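Local coordinates for foldase protein PrsA (Streptococcus pneumoniae, PDB 5TVL) that probably assists the folding of secreted proteins outside the cell after translocation, as a membrane-anchored lipoprotein of the parvulin-type peptidyl-prolyl isomerase family, at residues A[54-60]-A[82-86]; A[36-41]-A[87-92]. One frame throughout, in Å; residues are numbered along the deposited sequence.

Both contacts are made by one long helix, 79-102, which receives helix 50-64 on its earlier turns (contact 1) and helix 25-44 on the turns that follow at once (contact 2). Their centres lie about 14 Å apart, and along the chain contact 1 is nested within the loop closed by contact 2. The two also meet directly: K90 NZ from the 87-92 segment lies 2.9 Å from T56 OG1 of the 54-60 segment. All the segments are helical and belong to the part of the chain that precedes the four-stranded sheet of the parvulin-type domain. A glycerol, probably from the crystallisation liquor, lies about 3 Å from the E60 side chain in contact 1.

Contact 1. Residues A[54-60]-A[82-86]; sequences DDTIAEE and RKAQI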
ATOM      1  N   ASP A  54      -9.062   6.317 -23.975  1.00 50.62           N
ATOM      2  CA  ASP A  54      -9.257   7.734 -24.311  1.00 51.65           C
ATOM      3  C   ASP A  54      -9.657   8.580 -23.095  1.00 49.72           C
ATOM      4  O   ASP A  54      -9.324   9.763 -23.045  1.00 49.35           O
ATOM      5  CB  ASP A  54     -10.313   7.906 -25.421  1.00 59.35           C
ATOM      6  CG  ASP A  54      -9.865   7.346 -26.778  1.00 65.85           C
ATOM      7  OD1 ASP A  54      -8.654   7.354 -27.089  1.00 64.78           O
ATOM      8  OD2 ASP A  54     -10.745   6.902 -27.549  1.00 79.18           O
ATOM      9  N   ASP A  55     -10.379   7.985 -22.140  1.00 51.79           N
ATOM     10  CA  ASP A  55     -10.754   8.668 -20.886  1.00 53.97           C
ATOM     11  C   ASP A  55      -9.541   8.925 -19.994  1.00 50.58           C
ATOM     12  O   ASP A  55      -9.385  10.018 -19.444  1.00 51.12           O
ATOM     13  CB  ASP A  55     -11.793   7.855 -20.088  1.00 57.26           C
ATOM     14  CG  ASP A  55     -13.157   7.770 -20.776  1.00 61.00           C
ATOM     15  OD1 ASP A  55     -13.369   8.423 -21.824  1.00 57.36           O
ATOM     16  OD2 ASP A  55     -14.026   7.035 -20.257  1.00 62.11           O
ATOM     17  N   THR A  56      -8.701   7.904 -19.848  1.00 49.05           N
ATOM     18  CA  THR A  56      -7.495   7.978 -19.023  1.00 46.87           C
ATOM     19  C   THR A  56      -6.514   9.030 -19.539  1.00 41.13           C
ATOM     20  O   THR A  56      -6.023   9.848 -18.766  1.00 37.86           O
ATOM     21  CB  THR A  56      -6.787   6.608 -18.966  1.00 49.25           C
ATOM     22  OG1 THR A  56      -7.728   5.608 -18.554  1.00 52.40           O
ATOM     23  CG2 THR A  56      -5.598   6.627 -17.998  1.00 47.49           C
ATOM     24  N   ILE A  57      -6.243   9.006 -20.841  1.00 40.17           N
ATOM     25  CA  ILE A  57      -5.303   9.949 -21.456  1.00 40.65           C
ATOM     26  C   ILE A  57      -5.875  11.373 -21.525  1.00 41.26           C
ATOM     27  O   ILE A  57      -5.115  12.346 -21.510  1.00 45.03           O
ATOM     28  CB  ILE A  57      -4.828   9.453 -22.850  1.00 42.37           C
ATOM     29  CG1 ILE A  57      -3.481  10.085 -23.228  1.00 46.37           C
ATOM     30  CG2 ILE A  57      -5.878   9.702 -23.928  1.00 42.55           C
ATOM     31  CD1 ILE A  57      -2.724   9.301 -24.279  1.00 51.07           C
ATOM     32  N   ALA A  58      -7.203  11.487 -21.602  1.00 38.17           N
ATOM     33  CA  ALA A  58      -7.881  12.782 -21.505  1.00 39.02           C
ATOM     34  C   ALA A  58      -7.801  13.332 -20.082  1.00 38.66           C
ATOM     35  O   ALA A  58      -7.508  14.513 -19.888  1.00 39.32           O
ATOM     36  CB  ALA A  58      -9.334  12.668 -21.945  1.00 41.53           C
ATOM     37  N   GLU A  59      -8.078  12.476 -19.099  1.00 39.35           N
ATOM     38  CA  GLU A  59      -7.909  12.815 -17.677  1.00 47.56           C
ATOM     39  C   GLU A  59      -6.462  13.227 -17.396  1.00 43.95           C
ATOM     40  O   GLU A  59      -6.208  14.228 -16.722  1.00 43.45           O
ATOM     41  CB  GLU A  59      -8.318  11.621 -16.790  1.00 54.35           C
ATOM     42  CG  GLU A  59      -8.088  11.770 -15.282  1.00 64.46           C
ATOM     43  CD  GLU A  59      -8.840  12.934 -14.652  1.00 76.85           C
ATOM     44  OE1 GLU A  59      -9.894  13.344 -15.187  1.00 96.06           O
ATOM     45  OE2 GLU A  59      -8.381  13.437 -13.604  1.00 79.12           O
ATOM     46  N   GLU A  60      -5.527  12.453 -17.940  1.00 41.02           N
ATOM     47  CA  GLU A  60      -4.093  12.691 -17.760  1.00 42.22           C
ATOM     48  C   GLU A  60      -3.660  14.031 -18.362  1.00 41.80           C
ATOM     49  O   GLU A  60      -2.869  14.752 -17.762  1.00 38.69           O
ATOM     50  CB  GLU A  60      -3.299  11.540 -18.380  1.00 41.37           C
ATOM     51  CG  GLU A  60      -1.884  11.392 -17.872  1.00 47.23           C
ATOM     52  CD  GLU A  60      -1.206  10.159 -18.440  1.00 53.00           C
ATOM     53  OE1 GLU A  60      -1.779   9.053 -18.326  1.00 55.03           O
ATOM     54  OE2 GLU A  60      -0.097  10.280 -18.999  1.00 51.53           O
ATOM     55  N   ARG A  82       2.384   6.639 -25.279  1.00 34.50           N
ATOM     56  CA  ARG A  82       1.778   6.741 -23.948  1.00 32.73           C
ATOM     57  C   ARG A  82       0.385   6.108 -23.954  1.00 33.58           C
ATOM     58  O   ARG A  82       0.048   5.335 -23.061  1.00 32.29           O
ATOM     59  CB  ARG A  82       1.687   8.201 -23.470  1.00 32.17           C
ATOM     60  CG  ARG A  82       0.993   8.405 -22.120  1.00 32.64           C
ATOM     61  CD  ARG A  82       1.521   7.471 -21.028  1.00 33.49           C
ATOM     62  NE  ARG A  82       0.800   7.596 -19.759  1.00 33.72           N
ATOM     63  CZ  ARG A  82       0.736   6.653 -18.813  1.00 34.79           C
ATOM     64  NH1 ARG A  82       1.348   5.471 -18.952  1.00 34.99           N
ATOM     65  NH2 ARG A  82       0.046   6.893 -17.700  1.00 35.09           N
ATOM     66  N   LYS A  83      -0.414   6.457 -24.962  1.00 36.02           N
ATOM     67  CA  LYS A  83      -1.736   5.856 -25.179  1.00 37.53           C
ATOM     68  C   LYS A  83      -1.628   4.329 -25.292  1.00 35.98           C
ATOM     69  O   LYS A  83      -2.488   3.613 -24.789  1.00 37.05           O
ATOM     70  CB  LYS A  83      -2.392   6.450 -26.433  1.00 41.42           C
ATOM     71  CG  LYS A  83      -3.865   6.134 -26.608  1.00 46.93           C
ATOM     72  CD  LYS A  83      -4.417   6.744 -27.893  1.00 51.53           C
ATOM     73  CE  LYS A  83      -5.687   6.035 -28.348  1.00 55.17           C
ATOM     74  NZ  LYS A  83      -6.231   6.581 -29.622  1.00 58.41           N
ATOM     75  N   ALA A  84      -0.561   3.848 -25.929  1.00 34.94           N
ATOM     76  CA  ALA A  84      -0.262   2.412 -26.010  1.00 34.85           C
ATOM     77  C   ALA A  84       0.154   1.809 -24.662  1.00 35.40           C
ATOM     78  O   ALA A  84      -0.207   0.670 -24.354  1.00 39.11           O
ATOM     79  CB  ALA A  84       0.817   2.159 -27.049  1.00 34.78           C
ATOM     80  N   GLN A  85       0.927   2.563 -23.877  1.00 34.25           N
ATOM     81  CA  GLN A  85       1.335   2.147 -22.527  1.00 32.74           C
ATOM     82  C   GLN A  85       0.153   2.012 -21.565  1.00 32.64           C
ATOM     83  O   GLN A  85       0.089   1.051 -20.798  1.00 31.78           O
ATOM     84  CB  GLN A  85       2.349   3.136 -21.947  1.00 33.55           C
ATOM     85  CG  GLN A  85       2.995   2.697 -20.641  1.00 34.08           C
ATOM     86  CD  GLN A  85       4.131   3.613 -20.227  1.00 36.11           C
ATOM     87  OE1 GLN A  85       4.042   4.836 -20.374  1.00 36.91           O
ATOM     88  NE2 GLN A  85       5.208   3.028 -19.706  1.00 37.49           N
ATOM     89  N   ILE A  86      -0.763   2.980 -21.605  1.00 33.30           N
ATOM     90  CA  ILE A  86      -1.985   2.957 -20.788  1.00 33.46           C
ATOM     91  C   ILE A  86      -2.822   1.722 -21.132  1.00 34.12           C
ATOM     92  O   ILE A  86      -3.294   1.019 -20.239  1.00 32.89           O
ATOM     93  CB  ILE A  86      -2.843   4.232 -20.985  1.00 34.53           C
ATOM     94  CG1 ILE A  86      -2.106   5.467 -20.445  1.00 35.71           C
ATOM     95  CG2 ILE A  86      -4.194   4.098 -20.279  1.00 35.19           C
ATOM     96  CD1 ILE A  86      -2.647   6.784 -20.969  1.00 37.08           C
TER
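E60 and R82 form the main polar link between helices 50-64 and 79-102, whose axes here approach to 9.8 Å at 123°. R82 offers its side edge, NE and NH2, to the carboxylate. NE binds E60 OE2 at 2.9 Å, nearly in the guanidinium plane and on the syn lone pair, with an N-H...O angle of 162°. NH2 reaches E60 OE1, also at 2.9 Å, from above the carboxylate plane; the two flat groups are turned 46° apart. The bend at chi2 of R82 brings the guanidinium back over its own helix, where I86 CG1 covers one face and NH1 bonds to Q85 OE1. E60 OE2 also bonds to Y68 OH and to a bound glycerol, probably from the crystallisation liquor.

At the other end of the contact D54 and K83 make a looser ion pair, OD1 to NZ 3.6 Å, reached by a fully extended lysine.

Apolar contacts fill the space between. I57 CD1 sits 3.6 Å from K83 CB, crossing the lysine chain at about a right angle, while I86 CD1 comes within 3.9 Å of I57 CB. I86 CG2 meets T56 CG2 at 3.7 Å; the threonine OG1 turns instead to E52 O and K90 NZ.

A two-bond salt bridge and a longer ion pair thus flank a small aliphatic layer. E60 is buried, and its charge is probably stabilised by the paired arginine nitrogens together with Y68, which would also fix the rotation of the carboxylate.

Contact 2. Residues A[36-41]-A[87-92]; sequences IQKVFE and RTSKLV
Packing of two long helices brings segment 36-41 of helix 25-44 against 87-92 of helix 79-102, their axes 9.5 Å apart and crossing at 54°. At its heart F40 and V92 make a CH-pi contact: V92 CG2 stands over the centre of the ring, 3.9 Å from its centroid, while L91 O lies at the ring edge. F40 CB also packs on L91 CB at 4.2 Å. One turn earlier, T88 is set across the Q37 side chain, its OG1 3.7 Å from Q37 CB but hydrogen-bonded to A84 O, and its CG2 touches I36 CG2 at 4.0 Å.

A side-on salt bridge borders the F40-L91-V92 packing. R87 NH2 bonds E41 OE2 in the guanidinium plane and on the syn lone pair, and NE bonds OE1, more bent and tilted from that plane, both at 3.2 Å; the two groups' planes are only 26° apart. A bend at chi2 (61°) turns the E41 carboxylate toward the arginine, and L91 CD1 lies against OE1 at 3.3 Å.

Helix 242-255 covers the I36, F40 and V92 end through I249, E252 and V245, whereas R87 leans on V53 of helix 50-64 and on L48 in the preceding loop.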
ATOM      1  N   ILE A  36       6.016  -7.297 -23.534  1.00 31.44           N
ATOM      2  CA  ILE A  36       4.814  -7.371 -22.700  1.00 31.09           C
ATOM      3  C   ILE A  36       3.601  -6.844 -23.476  1.00 32.15           C
ATOM      4  O   ILE A  36       2.549  -7.487 -23.474  1.00 31.61           O
ATOM      5  CB  ILE A  36       5.002  -6.613 -21.356  1.00 30.40           C
ATOM      6  CG1 ILE A  36       6.000  -7.367 -20.465  1.00 31.25           C
ATOM      7  CG2 ILE A  36       3.676  -6.441 -20.618  1.00 30.25           C
ATOM      8  CD1 ILE A  36       6.569  -6.544 -19.332  1.00 32.09           C
ATOM      9  N   GLN A  37       3.753  -5.703 -24.152  1.00 34.01           N
ATOM     10  CA  GLN A  37       2.663  -5.127 -24.951  1.00 37.00           C
ATOM     11  C   GLN A  37       2.117  -6.093 -25.993  1.00 38.57           C
ATOM     12  O   GLN A  37       0.902  -6.253 -26.099  1.00 38.95           O
ATOM     13  CB  GLN A  37       3.097  -3.835 -25.650  1.00 41.64           C
ATOM     14  CG  GLN A  37       2.118  -3.365 -26.724  1.00 46.93           C
ATOM     15  CD  GLN A  37       2.279  -1.912 -27.094  1.00 53.83           C
ATOM     16  OE1 GLN A  37       1.289  -1.208 -27.289  1.00 62.40           O
ATOM     17  NE2 GLN A  37       3.522  -1.454 -27.203  1.00 53.60           N
ATOM     18  N   LYS A  38       3.012  -6.707 -26.769  1.00 41.50           N
ATOM     19  CA  LYS A  38       2.612  -7.619 -27.859  1.00 44.70           C
ATOM     20  C   LYS A  38       1.879  -8.877 -27.378  1.00 43.98           C
ATOM     21  O   LYS A  38       0.896  -9.299 -27.994  1.00 43.77           O
ATOM     22  CB  LYS A  38       3.818  -8.029 -28.718  1.00 48.09           C
ATOM     23  CG  LYS A  38       4.201  -7.009 -29.778  1.00 51.78           C
ATOM     24  CD  LYS A  38       5.156  -7.613 -30.794  1.00 56.67           C
ATOM     25  CE  LYS A  38       5.544  -6.607 -31.865  1.00 62.88           C
ATOM     26  NZ  LYS A  38       4.435  -6.325 -32.818  1.00 67.29           N
ATOM     27  N   VAL A  39       2.362  -9.466 -26.286  1.00 41.20           N
ATOM     28  CA  VAL A  39       1.756 -10.676 -25.728  1.00 41.67           C
ATOM     29  C   VAL A  39       0.379 -10.371 -25.123  1.00 38.94           C
ATOM     30  O   VAL A  39      -0.579 -11.108 -25.367  1.00 38.85           O
ATOM     31  CB  VAL A  39       2.686 -11.351 -24.686  1.00 43.29           C
ATOM     32  CG1 VAL A  39       1.981 -12.496 -23.967  1.00 46.10           C
ATOM     33  CG2 VAL A  39       3.953 -11.862 -25.361  1.00 46.71           C
ATOM     34  N   PHE A  40       0.291  -9.296 -24.341  1.00 35.55           N
ATOM     35  CA  PHE A  40      -0.967  -8.918 -23.682  1.00 34.07           C
ATOM     36  C   PHE A  40      -2.015  -8.368 -24.650  1.00 35.86           C
ATOM     37  O   PHE A  40      -3.213  -8.447 -24.365  1.00 36.94           O
ATOM     38  CB  PHE A  40      -0.729  -7.953 -22.507  1.00 32.05           C
ATOM     39  CG  PHE A  40      -0.375  -8.656 -21.222  1.00 32.29           C
ATOM     40  CD1 PHE A  40       0.914  -9.135 -21.004  1.00 32.73           C
ATOM     41  CD2 PHE A  40      -1.340  -8.868 -20.239  1.00 32.37           C
ATOM     42  CE1 PHE A  40       1.237  -9.795 -19.825  1.00 34.53           C
ATOM     43  CE2 PHE A  40      -1.023  -9.530 -19.061  1.00 33.80           C
ATOM     44  CZ  PHE A  40       0.265  -9.993 -18.853  1.00 35.35           C
ATOM     45  N   GLU A  41      -1.574  -7.836 -25.791  1.00 38.28           N
ATOM     46  CA  GLU A  41      -2.490  -7.451 -26.868  1.00 39.99           C
ATOM     47  C   GLU A  41      -3.078  -8.682 -27.564  1.00 41.59           C
ATOM     48  O   GLU A  41      -4.279  -8.732 -27.822  1.00 42.01           O
ATOM     49  CB  GLU A  41      -1.779  -6.561 -27.892  1.00 43.34           C
ATOM     50  CG  GLU A  41      -2.705  -5.878 -28.890  1.00 48.37           C
ATOM     51  CD  GLU A  41      -3.701  -4.945 -28.224  1.00 51.12           C
ATOM     52  OE1 GLU A  41      -3.300  -4.191 -27.306  1.00 51.76           O
ATOM     53  OE2 GLU A  41      -4.886  -4.968 -28.618  1.00 54.41           O
ATOM     54  N   ARG A  87      -3.002   1.482 -22.429  1.00 35.72           N
ATOM     55  CA  ARG A  87      -3.679   0.282 -22.935  1.00 35.87           C
ATOM     56  C   ARG A  87      -3.050  -1.016 -22.402  1.00 33.98           C
ATOM     57  O   ARG A  87      -3.766  -1.907 -21.946  1.00 32.76           O
ATOM     58  CB  ARG A  87      -3.679   0.289 -24.469  1.00 38.37           C
ATOM     59  CG  ARG A  87      -4.391  -0.887 -25.102  1.00 42.12           C
ATOM     60  CD  ARG A  87      -4.641  -0.667 -26.581  1.00 47.32           C
ATOM     61  NE  ARG A  87      -5.382  -1.792 -27.152  1.00 56.56           N
ATOM     62  CZ  ARG A  87      -6.694  -2.003 -27.025  1.00 58.86           C
ATOM     63  NH1 ARG A  87      -7.476  -1.159 -26.347  1.00 59.89           N
ATOM     64  NH2 ARG A  87      -7.237  -3.076 -27.594  1.00 69.38           N
ATOM     65  N   THR A  88      -1.720  -1.105 -22.449  1.00 32.41           N
ATOM     66  CA  THR A  88      -0.991  -2.274 -21.935  1.00 31.57           C
ATOM     67  C   THR A  88      -1.241  -2.485 -20.435  1.00 32.10           C
ATOM     68  O   THR A  88      -1.513  -3.606 -19.999  1.00 32.14           O
ATOM     69  CB  THR A  88       0.527  -2.138 -22.183  1.00 30.67           C
ATOM     70  OG1 THR A  88       0.768  -1.856 -23.571  1.00 30.95           O
ATOM     71  CG2 THR A  88       1.269  -3.415 -21.785  1.00 30.74           C
ATOM     72  N   SER A  89      -1.149  -1.399 -19.664  1.00 31.95           N
ATOM     73  CA  SER A  89      -1.450  -1.406 -18.226  1.00 31.06           C
ATOM     74  C   SER A  89      -2.855  -1.937 -17.941  1.00 31.14           C
ATOM     75  O   SER A  89      -3.046  -2.764 -17.044  1.00 32.24           O
ATOM     76  CB  SER A  89      -1.300   0.004 -17.637  1.00 31.70           C
ATOM     77  OG  SER A  89      -1.968   0.117 -16.390  1.00 36.00           O
ATOM     78  N   LYS A  90      -3.828  -1.450 -18.706  1.00 29.50           N
ATOM     79  CA  LYS A  90      -5.209  -1.904 -18.576  1.00 29.57           C
ATOM     80  C   LYS A  90      -5.370  -3.380 -18.935  1.00 28.96           C
ATOM     81  O   LYS A  90      -6.132  -4.082 -18.285  1.00 29.51           O
ATOM     82  CB  LYS A  90      -6.158  -1.036 -19.407  1.00 30.61           C
ATOM     83  CG  LYS A  90      -6.406   0.333 -18.796  1.00 32.03           C
ATOM     84  CD  LYS A  90      -7.512   1.075 -19.523  1.00 35.77           C
ATOM     85  CE  LYS A  90      -7.542   2.549 -19.148  1.00 38.14           C
ATOM     86  NZ  LYS A  90      -7.815   2.786 -17.702  1.00 40.30           N
ATOM     87  N   LEU A  91      -4.651  -3.847 -19.956  1.00 28.50           N
ATOM     88  CA  LEU A  91      -4.666  -5.272 -20.328  1.00 28.22           C
ATOM     89  C   LEU A  91      -3.990  -6.179 -19.292  1.00 28.21           C
ATOM     90  O   LEU A  91      -4.368  -7.340 -19.155  1.00 28.22           O
ATOM     91  CB  LEU A  91      -4.031  -5.486 -21.714  1.00 28.36           C
ATOM     92  CG  LEU A  91      -4.785  -4.884 -22.909  1.00 28.47           C
ATOM     93  CD1 LEU A  91      -3.962  -4.998 -24.186  1.00 29.11           C
ATOM     94  CD2 LEU A  91      -6.151  -5.526 -23.087  1.00 29.09           C
ATOM     95  N   VAL A  92      -2.996  -5.654 -18.579  1.00 29.20           N
ATOM     96  CA  VAL A  92      -2.335  -6.396 -17.500  1.00 30.43           C
ATOM     97  C   VAL A  92      -3.274  -6.535 -16.293  1.00 32.53           C
ATOM     98  O   VAL A  92      -3.532  -7.653 -15.831  1.00 33.55           O
ATOM     99  CB  VAL A  92      -0.985  -5.741 -17.098  1.00 29.89           C
ATOM    100  CG1 VAL A  92      -0.422  -6.341 -15.812  1.00 30.59           C
ATOM    101  CG2 VAL A  92       0.027  -5.884 -18.232  1.00 30.07           C
TER